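Local coordinates for CRISPR protein (Archaeoglobus fulgidus, PDB 4MJK), which belongs to the Cas5 family and probably binds the 5' end of the CRISPR RNA as a subunit of a type I-A Cascade complex, at residues Y4-E9 against V157-V162; I69-L74 against P126-F131; G172-D177 against V244-D249. One frame throughout, in Å; residues are numbered along the deposited sequence.

Contact 1. Residues Y4-E9 against V157-V162; sequences YLVDVE and VAVVDV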
ATOM      1  N   TYR A   4     -23.773   8.559 -12.488  1.00 16.03           N
ATOM      2  CA  TYR A   4     -22.373   8.813 -12.788  1.00 16.38           C
ATOM      3  C   TYR A   4     -21.608   7.520 -12.609  1.00 14.99           C
ATOM      4  O   TYR A   4     -21.758   6.852 -11.584  1.00 13.92           O
ATOM      5  CB  TYR A   4     -21.805   9.848 -11.821  1.00 19.80           C
ATOM      6  CG  TYR A   4     -22.551  11.158 -11.803  1.00 21.51           C
ATOM      7  CD1 TYR A   4     -23.697  11.316 -11.042  1.00 21.91           C
ATOM      8  CD2 TYR A   4     -22.107  12.237 -12.554  1.00 25.52           C
ATOM      9  CE1 TYR A   4     -24.384  12.517 -11.026  1.00 27.57           C
ATOM     10  CE2 TYR A   4     -22.779  13.438 -12.544  1.00 28.19           C
ATOM     11  CZ  TYR A   4     -23.917  13.577 -11.782  1.00 31.43           C
ATOM     12  OH  TYR A   4     -24.587  14.781 -11.774  1.00 33.93           O
ATOM     13  N   LEU A   5     -20.805   7.173 -13.608  1.00 14.27           N
ATOM     14  CA  LEU A   5     -19.837   6.092 -13.515  1.00 15.03           C
ATOM     15  C   LEU A   5     -18.444   6.699 -13.384  1.00 17.17           C
ATOM     16  O   LEU A   5     -17.994   7.455 -14.257  1.00 16.12           O
ATOM     17  CB  LEU A   5     -19.883   5.243 -14.771  1.00 16.01           C
ATOM     18  CG  LEU A   5     -21.226   4.571 -15.027  1.00 17.07           C
ATOM     19  CD1 LEU A   5     -21.237   4.054 -16.445  1.00 19.74           C
ATOM     20  CD2 LEU A   5     -21.453   3.441 -14.026  1.00 13.99           C
ATOM     21  N   VAL A   6     -17.774   6.394 -12.282  1.00 15.32           N
ATOM     22  CA  VAL A   6     -16.479   7.000 -11.994  1.00 12.93           C
ATOM     23  C   VAL A   6     -15.432   5.904 -11.792  1.00 14.07           C
ATOM     24  O   VAL A   6     -15.546   5.083 -10.866  1.00 13.47           O
ATOM     25  CB  VAL A   6     -16.556   7.857 -10.734  1.00 12.39           C
ATOM     26  CG1 VAL A   6     -15.253   8.648 -10.539  1.00 14.19           C
ATOM     27  CG2 VAL A   6     -17.780   8.806 -10.793  1.00 16.65           C
ATOM     28  N   ASP A   7     -14.429   5.884 -12.663  1.00 11.76           N
ATOM     29  CA  ASP A   7     -13.328   4.931 -12.563  1.00 11.30           C
ATOM     30  C   ASP A   7     -12.165   5.567 -11.799  1.00 12.88           C
ATOM     31  O   ASP A   7     -11.652   6.636 -12.167  1.00 12.11           O
ATOM     32  CB  ASP A   7     -12.851   4.487 -13.952  1.00 14.26           C
ATOM     33  CG  ASP A   7     -13.813   3.509 -14.628  1.00 21.64           C
ATOM     34  OD1 ASP A   7     -14.871   3.186 -14.039  1.00 20.62           O
ATOM     35  OD2 ASP A   7     -13.513   3.067 -15.758  1.00 22.23           O
ATOM     36  N   VAL A   8     -11.735   4.899 -10.739  1.00 11.45           N
ATOM     37  CA  VAL A   8     -10.739   5.473  -9.853  1.00 11.11           C
ATOM     38  C   VAL A   8      -9.540   4.536  -9.743  1.00 11.10           C
ATOM     39  O   VAL A   8      -9.683   3.353  -9.439  1.00 11.29           O
ATOM     40  CB  VAL A   8     -11.319   5.734  -8.450  1.00 11.46           C
ATOM     41  CG1 VAL A   8     -10.254   6.362  -7.550  1.00 11.11           C
ATOM     42  CG2 VAL A   8     -12.529   6.651  -8.532  1.00 12.27           C
ATOM     43  N   GLU A   9      -8.361   5.071 -10.030  1.00  9.99           N
ATOM     44  CA  GLU A   9      -7.119   4.333  -9.906  1.00 11.60           C
ATOM     45  C   GLU A   9      -6.456   4.674  -8.572  1.00 11.48           C
ATOM     46  O   GLU A   9      -6.311   5.843  -8.238  1.00 11.31           O
ATOM     47  CB  GLU A   9      -6.215   4.723 -11.078  1.00 16.40           C
ATOM     48  CG  GLU A   9      -4.838   4.123 -11.078  1.00 19.26           C
ATOM     49  CD  GLU A   9      -4.027   4.626 -12.271  1.00 24.54           C
ATOM     50  OE1 GLU A   9      -3.029   5.342 -12.049  1.00 32.84           O
ATOM     51  OE2 GLU A   9      -4.413   4.321 -13.422  1.00 26.87           O
ATOM     52  N   VAL A 157      -5.501   8.863  -4.926  1.00 11.57           N
ATOM     53  CA  VAL A 157      -6.050   8.278  -6.145  1.00 12.91           C
ATOM     54  C   VAL A 157      -5.984   9.261  -7.312  1.00 13.91           C
ATOM     55  O   VAL A 157      -5.709  10.453  -7.123  1.00 13.27           O
ATOM     56  CB  VAL A 157      -7.530   7.845  -5.971  1.00 13.56           C
ATOM     57  CG1 VAL A 157      -7.691   6.921  -4.774  1.00 10.54           C
ATOM     58  CG2 VAL A 157      -8.436   9.068  -5.826  1.00 11.97           C
ATOM     59  N   ALA A 158      -6.238   8.737  -8.510  1.00 11.89           N
ATOM     60  CA  ALA A 158      -6.527   9.544  -9.696  1.00 16.90           C
ATOM     61  C   ALA A 158      -7.806   9.034 -10.372  1.00 12.70           C
ATOM     62  O   ALA A 158      -7.936   7.847 -10.671  1.00 12.49           O
ATOM     63  CB  ALA A 158      -5.357   9.502 -10.693  1.00 17.36           C
ATOM     64  N   VAL A 159      -8.743   9.932 -10.627  1.00 12.50           N
ATOM     65  CA  VAL A 159      -9.913   9.576 -11.417  1.00 13.21           C
ATOM     66  C   VAL A 159      -9.495   9.469 -12.881  1.00 16.03           C
ATOM     67  O   VAL A 159      -8.922  10.416 -13.433  1.00 16.78           O
ATOM     68  CB  VAL A 159     -11.031  10.628 -11.274  1.00 14.80           C
ATOM     69  CG1 VAL A 159     -12.221  10.261 -12.163  1.00 13.02           C
ATOM     70  CG2 VAL A 159     -11.466  10.758  -9.797  1.00 15.27           C
ATOM     71  N   VAL A 160      -9.781   8.333 -13.513  1.00 13.14           N
ATOM     72  CA  VAL A 160      -9.340   8.107 -14.888  1.00 14.93           C
ATOM     73  C   VAL A 160     -10.478   8.095 -15.900  1.00 15.11           C
ATOM     74  O   VAL A 160     -10.236   8.085 -17.094  1.00 16.86           O
ATOM     75  CB  VAL A 160      -8.475   6.822 -15.052  1.00 15.07           C
ATOM     76  CG1 VAL A 160      -7.168   6.935 -14.241  1.00 15.95           C
ATOM     77  CG2 VAL A 160      -9.268   5.562 -14.681  1.00 15.29           C
ATOM     78  N   ASP A 161     -11.719   8.085 -15.430  1.00 15.94           N
ATOM     79  CA  ASP A 161     -12.854   8.284 -16.334  1.00 17.25           C
ATOM     80  C   ASP A 161     -14.082   8.624 -15.524  1.00 18.26           C
ATOM     81  O   ASP A 161     -14.258   8.127 -14.399  1.00 15.08           O
ATOM     82  CB  ASP A 161     -13.114   7.054 -17.209  1.00 15.89           C
ATOM     83  CG  ASP A 161     -13.827   7.394 -18.529  1.00 22.86           C
ATOM     84  OD1 ASP A 161     -14.082   8.584 -18.825  1.00 22.49           O
ATOM     85  OD2 ASP A 161     -14.105   6.453 -19.297  1.00 26.97           O
ATOM     86  N   VAL A 162     -14.899   9.510 -16.089  1.00 15.76           N
ATOM     87  CA  VAL A 162     -16.181   9.874 -15.531  1.00 15.53           C
ATOM     88  C   VAL A 162     -17.174   9.877 -16.679  1.00 22.70           C
ATOM     89  O   VAL A 162     -16.886  10.405 -17.757  1.00 18.91           O
ATOM     90  CB  VAL A 162     -16.177  11.289 -14.915  1.00 18.47           C
ATOM     91  CG1 VAL A 162     -17.546  11.605 -14.308  1.00 20.75           C
ATOM     92  CG2 VAL A 162     -15.056  11.452 -13.866  1.00 18.53           C
TER
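A classic beta bulge interrupts this antiparallel pairing: Val160 and Asp161 both sit opposite Asp7, which grips them with its two backbone polar atoms. Asp7 N donates to Asp161 O at 2.8 Å, while Asp7 O accepts Val160 N at 2.9 Å. The extra residue is absorbed at Val160, whose psi of -10° is far from the extended values on both sides of it. Beyond the bulge the pairing goes on, shifted by one residue, and Glu9 and Ala158 exchange two hydrogen bonds, with Glu9 N reaching Ala158 O at 2.9 Å.

Crowding two residues against one also gathers their side chains. Val160 CG2 lies 3.8 Å from Asp7 CB: chi1 of -63° sets CG1 anti to the carbonyl carbon and leaves CG2 between the backbone N and the carbonyl carbon, next to Asp7. The other branch turns to Glu9, whose extended chain crosses it at about a right angle, with Glu9 OE2 3.9 Å from Val160 CG1. Asp161 joins the same face, but the carboxylate of Asp7 turns to Arg129, whose positive charge would offset the nearby negative charge of Asp161.

The opposite face is aliphatic. Val6 CG1 meets Val159 CG1 at 3.8 Å, and Val8 CG1 is pressed to 3.5 Å from Val157 CB, a tight fit. Leu144 of helix 141-144 packs on Val6 and Val162 from this side. A first strand paired antiparallel with the fourth, with helices over one face, is characteristic of the ferredoxin-like (RRM-like) fold of the RAMP proteins to which Cas5 belongs.

Contact 2. Residues I69-L74 against P126-F131; sequences IGWKAL and PKIRWF
A first torsion of 57° lifts the Trp71 indole off the strand between its backbone N and carbonyl carbon, whereas Trp130, with chi1 at -89°, leans its ring across the neighbouring strand, so its face meets Trp71 CB. The two belong to the second and third strands of the ferredoxin-like sheet, paired antiparallel. Trp71 CB makes a CH-pi contact 3.7 Å from the centroid of the Trp130 five-membered ring, and Ile128 CG2 lies over the six-membered ring on the same face. The indoles meet obliquely, their planes at 36°, while Ile69 CG1 comes to the edge of Trp130, 4.0 Å from its CD1. Phe36 stacks on Trp130. Replacing Trp130 by an alanine is likely to leave Trp71 CB and Ile128 CG2 without the ring they pack on and to open a gap beside the Trp71 indole.

On the other face Lys72 and Arg129 run side by side, Lys72 NZ 4.3 Å from Arg129 NH1. The charges are probably balanced, since Lys72 forms salt bridges with Asp177 and Glu258, and Arg129 with Asp7. Leu74 N closes the pairing on Lys127 O at 3.0 Å, and Leu74 CD2 sits 3.9 Å above the centre of the Arg129 guanidinium plane.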
ATOM      1  N   ILE A  69     -25.642   3.920  -4.533  1.00 10.55           N
ATOM      2  CA  ILE A  69     -24.195   3.946  -4.660  1.00  9.00           C
ATOM      3  C   ILE A  69     -23.670   2.536  -4.548  1.00 11.68           C
ATOM      4  O   ILE A  69     -23.872   1.874  -3.531  1.00 12.67           O
ATOM      5  CB  ILE A  69     -23.519   4.858  -3.615  1.00 13.81           C
ATOM      6  CG1 ILE A  69     -21.989   4.766  -3.751  1.00  9.63           C
ATOM      7  CG2 ILE A  69     -23.962   4.495  -2.208  1.00 11.21           C
ATOM      8  CD1 ILE A  69     -21.234   5.827  -2.931  1.00 12.47           C
ATOM      9  N   GLY A  70     -23.037   2.071  -5.618  1.00 11.44           N
ATOM     10  CA  GLY A  70     -22.456   0.736  -5.679  1.00  8.89           C
ATOM     11  C   GLY A  70     -21.089   0.823  -6.332  1.00  9.95           C
ATOM     12  O   GLY A  70     -20.755   1.839  -6.946  1.00  9.04           O
ATOM     13  N   TRP A  71     -20.295  -0.235  -6.213  1.00  8.08           N
ATOM     14  CA  TRP A  71     -18.946  -0.217  -6.743  1.00  8.92           C
ATOM     15  C   TRP A  71     -18.492  -1.637  -6.997  1.00  9.96           C
ATOM     16  O   TRP A  71     -19.071  -2.588  -6.467  1.00  6.85           O
ATOM     17  CB  TRP A  71     -17.981   0.467  -5.761  1.00  7.28           C
ATOM     18  CG  TRP A  71     -17.982  -0.177  -4.396  1.00  8.61           C
ATOM     19  CD1 TRP A  71     -17.125  -1.142  -3.937  1.00 10.26           C
ATOM     20  CD2 TRP A  71     -18.914   0.068  -3.335  1.00  8.31           C
ATOM     21  NE1 TRP A  71     -17.462  -1.498  -2.649  1.00 10.56           N
ATOM     22  CE2 TRP A  71     -18.564  -0.770  -2.264  1.00  8.96           C
ATOM     23  CE3 TRP A  71     -20.015   0.925  -3.194  1.00  8.10           C
ATOM     24  CZ2 TRP A  71     -19.252  -0.770  -1.058  1.00  8.99           C
ATOM     25  CZ3 TRP A  71     -20.705   0.923  -1.989  1.00 10.91           C
ATOM     26  CH2 TRP A  71     -20.324   0.076  -0.942  1.00  9.69           C
ATOM     27  N   LYS A  72     -17.462  -1.766  -7.832  1.00  9.44           N
ATOM     28  CA  LYS A  72     -16.854  -3.052  -8.122  1.00 10.82           C
ATOM     29  C   LYS A  72     -15.404  -2.858  -8.541  1.00 10.53           C
ATOM     30  O   LYS A  72     -15.044  -1.824  -9.114  1.00 10.70           O
ATOM     31  CB  LYS A  72     -17.623  -3.789  -9.225  1.00 11.65           C
ATOM     32  CG  LYS A  72     -17.548  -3.109 -10.569  1.00 10.46           C
ATOM     33  CD  LYS A  72     -18.483  -3.753 -11.580  1.00 12.82           C
ATOM     34  CE  LYS A  72     -18.439  -2.994 -12.904  1.00 15.67           C
ATOM     35  NZ  LYS A  72     -19.364  -3.571 -13.957  1.00 21.78           N
ATOM     36  N   ALA A  73     -14.579  -3.855  -8.248  1.00 11.10           N
ATOM     37  CA  ALA A  73     -13.177  -3.837  -8.641  1.00 15.01           C
ATOM     38  C   ALA A  73     -13.141  -4.116 -10.130  1.00 13.46           C
ATOM     39  O   ALA A  73     -13.963  -4.871 -10.617  1.00 13.35           O
ATOM     40  CB  ALA A  73     -12.389  -4.905  -7.874  1.00 12.06           C
ATOM     41  N   LEU A  74     -12.214  -3.481 -10.846  1.00 13.24           N
ATOM     42  CA  LEU A  74     -12.020  -3.744 -12.263  1.00 14.10           C
ATOM     43  C   LEU A  74     -10.845  -4.685 -12.478  1.00 15.03           C
ATOM     44  O   LEU A  74     -10.830  -5.458 -13.431  1.00 18.22           O
ATOM     45  CB  LEU A  74     -11.788  -2.427 -13.030  1.00 15.81           C
ATOM     46  CG  LEU A  74     -12.955  -1.430 -12.889  1.00 16.63           C
ATOM     47  CD1 LEU A  74     -12.655  -0.073 -13.536  1.00 18.13           C
ATOM     48  CD2 LEU A  74     -14.222  -2.031 -13.462  1.00 14.51           C
ATOM     49  N   PRO A 126      -4.239  -0.547  -9.298  1.00 15.71           N
ATOM     50  CA  PRO A 126      -5.563  -1.099  -8.971  1.00 14.88           C
ATOM     51  C   PRO A 126      -6.678  -0.066  -9.177  1.00 14.09           C
ATOM     52  O   PRO A 126      -6.520   1.095  -8.790  1.00 13.34           O
ATOM     53  CB  PRO A 126      -5.435  -1.459  -7.492  1.00 13.24           C
ATOM     54  CG  PRO A 126      -4.302  -0.627  -6.990  1.00 15.63           C
ATOM     55  CD  PRO A 126      -3.360  -0.445  -8.123  1.00 13.95           C
ATOM     56  N   LYS A 127      -7.787  -0.497  -9.768  1.00 12.07           N
ATOM     57  CA  LYS A 127      -8.885   0.392 -10.102  1.00 12.18           C
ATOM     58  C   LYS A 127     -10.223  -0.120  -9.576  1.00 12.40           C
ATOM     59  O   LYS A 127     -10.482  -1.319  -9.588  1.00 11.32           O
ATOM     60  CB  LYS A 127      -8.990   0.553 -11.624  1.00 13.82           C
ATOM     61  CG  LYS A 127      -7.872   1.393 -12.231  1.00 19.22           C
ATOM     62  CD  LYS A 127      -8.141   1.660 -13.712  1.00 23.44           C
ATOM     63  CE  LYS A 127      -8.169   0.359 -14.501  1.00 28.64           C
ATOM     64  NZ  LYS A 127      -8.808   0.521 -15.852  1.00 36.77           N
ATOM     65  N   ILE A 128     -11.061   0.809  -9.127  1.00 10.29           N
ATOM     66  CA  ILE A 128     -12.427   0.506  -8.700  1.00 11.36           C
ATOM     67  C   ILE A 128     -13.390   1.433  -9.438  1.00 13.41           C
ATOM     68  O   ILE A 128     -13.075   2.605  -9.640  1.00 11.51           O
ATOM     69  CB  ILE A 128     -12.597   0.726  -7.161  1.00 11.98           C
ATOM     70  CG1 ILE A 128     -11.697  -0.246  -6.386  1.00 11.93           C
ATOM     71  CG2 ILE A 128     -14.079   0.553  -6.760  1.00 10.87           C
ATOM     72  CD1 ILE A 128     -11.712  -0.036  -4.882  1.00 13.89           C
ATOM     73  N   ARG A 129     -14.538   0.908  -9.869  1.00 11.38           N
ATOM     74  CA  ARG A 129     -15.560   1.729 -10.509  1.00 11.26           C
ATOM     75  C   ARG A 129     -16.747   1.951  -9.568  1.00 11.55           C
ATOM     76  O   ARG A 129     -17.291   0.984  -9.008  1.00 11.15           O
ATOM     77  CB  ARG A 129     -16.046   1.083 -11.817  1.00 12.36           C
ATOM     78  CG  ARG A 129     -17.172   1.887 -12.514  1.00 15.66           C
ATOM     79  CD  ARG A 129     -17.555   1.306 -13.898  1.00 13.31           C
ATOM     80  NE  ARG A 129     -16.399   1.276 -14.793  1.00 17.06           N
ATOM     81  CZ  ARG A 129     -16.241   0.404 -15.784  1.00 22.75           C
ATOM     82  NH1 ARG A 129     -17.171  -0.511 -16.013  1.00 25.58           N
ATOM     83  NH2 ARG A 129     -15.156   0.440 -16.546  1.00 21.91           N
ATOM     84  N   TRP A 130     -17.143   3.209  -9.401  1.00  9.01           N
ATOM     85  CA  TRP A 130     -18.352   3.550  -8.653  1.00  9.95           C
ATOM     86  C   TRP A 130     -19.481   3.916  -9.608  1.00 11.82           C
ATOM     87  O   TRP A 130     -19.252   4.514 -10.666  1.00 11.25           O
ATOM     88  CB  TRP A 130     -18.115   4.722  -7.699  1.00 10.71           C
ATOM     89  CG  TRP A 130     -17.627   4.326  -6.333  1.00 10.52           C
ATOM     90  CD1 TRP A 130     -18.385   4.082  -5.220  1.00  9.81           C
ATOM     91  CD2 TRP A 130     -16.262   4.149  -5.936  1.00 10.72           C
ATOM     92  NE1 TRP A 130     -17.571   3.759  -4.149  1.00  8.97           N
ATOM     93  CE2 TRP A 130     -16.264   3.790  -4.567  1.00 11.03           C
ATOM     94  CE3 TRP A 130     -15.042   4.253  -6.608  1.00 10.65           C
ATOM     95  CZ2 TRP A 130     -15.086   3.527  -3.857  1.00 13.46           C
ATOM     96  CZ3 TRP A 130     -13.862   4.011  -5.891  1.00 13.38           C
ATOM     97  CH2 TRP A 130     -13.896   3.643  -4.535  1.00 11.84           C
ATOM     98  N   PHE A 131     -20.699   3.546  -9.226  1.00  9.01           N
ATOM     99  CA  PHE A 131     -21.895   3.875  -9.984  1.00 11.31           C
ATOM    100  C   PHE A 131     -22.817   4.519  -8.963  1.00 12.36           C
ATOM    101  O   PHE A 131     -23.311   3.849  -8.040  1.00  9.63           O
ATOM    102  CB  PHE A 131     -22.495   2.588 -10.587  1.00 10.70           C
ATOM    103  CG  PHE A 131     -23.685   2.804 -11.503  1.00 13.26           C
ATOM    104  CD1 PHE A 131     -24.140   4.073 -11.812  1.00 12.74           C
ATOM    105  CD2 PHE A 131     -24.341   1.710 -12.060  1.00 12.45           C
ATOM    106  CE1 PHE A 131     -25.241   4.253 -12.661  1.00 15.74           C
ATOM    107  CE2 PHE A 131     -25.438   1.886 -12.923  1.00 15.54           C
ATOM    108  CZ  PHE A 131     -25.881   3.161 -13.214  1.00 13.42           C
TER

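Contact 3. Residues G172-D177 against V244-D249; sequences GLISTD and VEVGGD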
ATOM      1  N   GLY A 172     -37.978  -6.168  -9.558  1.00 20.67           N
ATOM      2  CA  GLY A 172     -38.029  -7.575  -9.915  1.00 19.22           C
ATOM      3  C   GLY A 172     -36.643  -8.199  -9.987  1.00 19.96           C
ATOM      4  O   GLY A 172     -35.726  -7.783  -9.268  1.00 19.73           O
ATOM      5  N   LEU A 173     -36.483  -9.193 -10.853  1.00 19.04           N
ATOM      6  CA  LEU A 173     -35.237  -9.930 -10.935  1.00 19.85           C
ATOM      7  C   LEU A 173     -34.245  -9.264 -11.897  1.00 21.48           C
ATOM      8  O   LEU A 173     -34.568  -8.970 -13.042  1.00 20.71           O
ATOM      9  CB  LEU A 173     -35.502 -11.375 -11.349  1.00 23.33           C
ATOM     10  CG  LEU A 173     -34.285 -12.301 -11.303  1.00 25.09           C
ATOM     11  CD1 LEU A 173     -33.870 -12.595  -9.851  1.00 22.69           C
ATOM     12  CD2 LEU A 173     -34.594 -13.574 -12.038  1.00 32.64           C
ATOM     13  N   ILE A 174     -33.034  -9.009 -11.414  1.00 18.66           N
ATOM     14  CA  ILE A 174     -32.010  -8.345 -12.208  1.00 19.66           C
ATOM     15  C   ILE A 174     -30.686  -9.039 -11.971  1.00 17.33           C
ATOM     16  O   ILE A 174     -30.533  -9.771 -10.999  1.00 18.88           O
ATOM     17  CB  ILE A 174     -31.869  -6.827 -11.849  1.00 20.40           C
ATOM     18  CG1 ILE A 174     -31.617  -6.626 -10.356  1.00 19.92           C
ATOM     19  CG2 ILE A 174     -33.104  -6.043 -12.253  1.00 23.47           C
ATOM     20  CD1 ILE A 174     -30.152  -6.533  -9.979  1.00 21.64           C
ATOM     21  N   SER A 175     -29.726  -8.832 -12.861  1.00 14.67           N
ATOM     22  CA  SER A 175     -28.364  -9.277 -12.576  1.00 16.96           C
ATOM     23  C   SER A 175     -27.492  -8.042 -12.316  1.00 18.87           C
ATOM     24  O   SER A 175     -27.709  -6.989 -12.911  1.00 17.90           O
ATOM     25  CB  SER A 175     -27.802 -10.103 -13.726  1.00 19.65           C
ATOM     26  OG  SER A 175     -27.774  -9.322 -14.903  1.00 29.66           O
ATOM     27  N   THR A 176     -26.531  -8.164 -11.408  1.00 16.08           N
ATOM     28  CA  THR A 176     -25.661  -7.031 -11.068  1.00 16.04           C
ATOM     29  C   THR A 176     -24.271  -7.534 -10.751  1.00 13.15           C
ATOM     30  O   THR A 176     -24.107  -8.643 -10.247  1.00 14.97           O
ATOM     31  CB  THR A 176     -26.206  -6.162  -9.883  1.00 16.97           C
ATOM     32  OG1 THR A 176     -25.371  -5.005  -9.698  1.00 13.02           O
ATOM     33  CG2 THR A 176     -26.249  -6.950  -8.574  1.00 14.93           C
ATOM     34  N   ASP A 177     -23.269  -6.739 -11.098  1.00 12.88           N
ATOM     35  CA  ASP A 177     -21.908  -7.017 -10.675  1.00 14.05           C
ATOM     36  C   ASP A 177     -21.385  -5.877  -9.796  1.00 11.38           C
ATOM     37  O   ASP A 177     -20.189  -5.788  -9.537  1.00 12.38           O
ATOM     38  CB  ASP A 177     -20.979  -7.326 -11.867  1.00 15.01           C
ATOM     39  CG  ASP A 177     -20.965  -6.238 -12.911  1.00 16.93           C
ATOM     40  OD1 ASP A 177     -21.405  -5.119 -12.634  1.00 17.69           O
ATOM     41  OD2 ASP A 177     -20.479  -6.494 -14.029  1.00 26.92           O
ATOM     42  N   VAL A 244     -30.384 -10.896  -8.421  1.00 13.53           N
ATOM     43  CA  VAL A 244     -30.966 -10.297  -7.230  1.00 13.82           C
ATOM     44  C   VAL A 244     -32.409  -9.916  -7.499  1.00 17.66           C
ATOM     45  O   VAL A 244     -32.724  -9.358  -8.559  1.00 16.54           O
ATOM     46  CB  VAL A 244     -30.180  -9.046  -6.794  1.00 16.17           C
ATOM     47  CG1 VAL A 244     -30.777  -8.466  -5.538  1.00 15.69           C
ATOM     48  CG2 VAL A 244     -28.708  -9.402  -6.555  1.00 15.88           C
ATOM     49  N   GLU A 245     -33.281 -10.233  -6.549  1.00 15.32           N
ATOM     50  CA  GLU A 245     -34.677  -9.827  -6.628  1.00 18.70           C
ATOM     51  C   GLU A 245     -34.851  -8.539  -5.833  1.00 18.69           C
ATOM     52  O   GLU A 245     -34.455  -8.459  -4.667  1.00 17.14           O
ATOM     53  CB  GLU A 245     -35.578 -10.919  -6.050  1.00 20.09           C
ATOM     54  CG  GLU A 245     -36.909 -11.074  -6.740  1.00 24.63           C
ATOM     55  CD  GLU A 245     -37.497 -12.475  -6.512  1.00 33.06           C
ATOM     56  OE1 GLU A 245     -37.647 -12.864  -5.327  1.00 29.48           O
ATOM     57  OE2 GLU A 245     -37.771 -13.192  -7.505  1.00 30.61           O
ATOM     58  N   VAL A 246     -35.453  -7.534  -6.456  1.00 15.76           N
ATOM     59  CA  VAL A 246     -35.525  -6.212  -5.834  1.00 20.19           C
ATOM     60  C   VAL A 246     -36.961  -5.689  -5.774  1.00 20.15           C
ATOM     61  O   VAL A 246     -37.642  -5.605  -6.795  1.00 21.35           O
ATOM     62  CB  VAL A 246     -34.624  -5.206  -6.596  1.00 22.04           C
ATOM     63  CG1 VAL A 246     -34.642  -3.846  -5.926  1.00 20.42           C
ATOM     64  CG2 VAL A 246     -33.187  -5.744  -6.666  1.00 18.55           C
ATOM     65  N   GLY A 247     -37.413  -5.345  -4.573  1.00 18.84           N
ATOM     66  CA  GLY A 247     -38.741  -4.778  -4.391  1.00 24.83           C
ATOM     67  C   GLY A 247     -38.801  -3.986  -3.096  1.00 25.43           C
ATOM     68  O   GLY A 247     -37.772  -3.686  -2.512  1.00 21.90           O
ATOM     69  N   GLY A 248     -40.003  -3.653  -2.639  1.00 27.95           N
ATOM     70  CA  GLY A 248     -40.155  -2.894  -1.410  1.00 24.90           C
ATOM     71  C   GLY A 248     -39.644  -1.482  -1.578  1.00 23.24           C
ATOM     72  O   GLY A 248     -39.992  -0.822  -2.544  1.00 25.46           O
ATOM     73  N   ASP A 249     -38.818  -1.020  -0.643  1.00 23.70           N
ATOM     74  CA  ASP A 249     -38.227   0.328  -0.730  1.00 29.77           C
ATOM     75  C   ASP A 249     -37.064   0.456  -1.738  1.00 27.59           C
ATOM     76  O   ASP A 249     -36.452   1.524  -1.852  1.00 25.97           O
ATOM     77  CB  ASP A 249     -37.731   0.787   0.650  1.00 32.57           C
ATOM     78  CG  ASP A 249     -38.805   0.690   1.725  1.00 45.27           C
ATOM     79  OD1 ASP A 249     -39.969   1.054   1.439  1.00 47.03           O
ATOM     80  OD2 ASP A 249     -38.490   0.242   2.853  1.00 45.47           O
TER
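Val244, Gly172 and Val246 carry this short antiparallel pairing. Val244 faces Ile174 and exchanges two hydrogen bonds with it; the one from Val244 N to Ile174 O, 2.8 Å long, is almost straight at 173°. Its side chain lies alongside that of Ile174, with Val244 CB 4.1 Å from Ile174 CD1, and Val244 CG2 also meets Thr176 CG2 at 4.0 Å. The hydroxyl of Thr176 looks elsewhere, to the backbone of Val259 and Tyr178.

Two residues before Ile174, Gly172 repeats the reciprocal pattern with Val246. Gly172 N donates to Val246 O at 2.8 Å in the carbonyl plane, whereas the return bond from Val246 N comes in above the plane of the Gly172 carbonyl. A positive phi of 88° explains the glycine: a side chain would collide with the carbonyl oxygen of the preceding residue. The chain then turns a corner at Leu173, whose CD1 lies 3.7 Å from Val244 O.

Val246 meets Ile174 obliquely, Val246 CG2 being 4.1 Å from Ile174 CG1. That branch of Ile174 stands between its backbone N and carbonyl carbon (chi1 55°), which brings CG1 within 3.5 Å of Val244 O as well. Ile174, Val244 and Val246 all pack on Ile261 of strand 258-263. On its far edge strand 241-246 pairs with strand 186-193, through Glu245 and Glu187. The arrangement is that of an outer strand in a small three-stranded antiparallel sheet, laid by its apolar face against a strand of the larger sheet.

Contacts 1 and 2 lie about 9 Å apart between centres and share the six-stranded antiparallel sheet, where strands 2-10 and 127-134 are neighbours. Val6 O probably bonds to Trp130 N, and Leu5 packs on Phe131, so the four strands run 66-73, 127-134, 2-10, 157-170, the order of a ferredoxin-like domain. Along the chain contact 2 is nested within the loop closed by contact 1. Contact 3 follows in series, in the smaller sheet, with its centre about 19 Å from contact 2 and about 26 Å from contact 1. The salt bridge from Lys72 NZ to Asp177 OD1, 2.9 Å long, ties that later region to the edge strand of the core sheet.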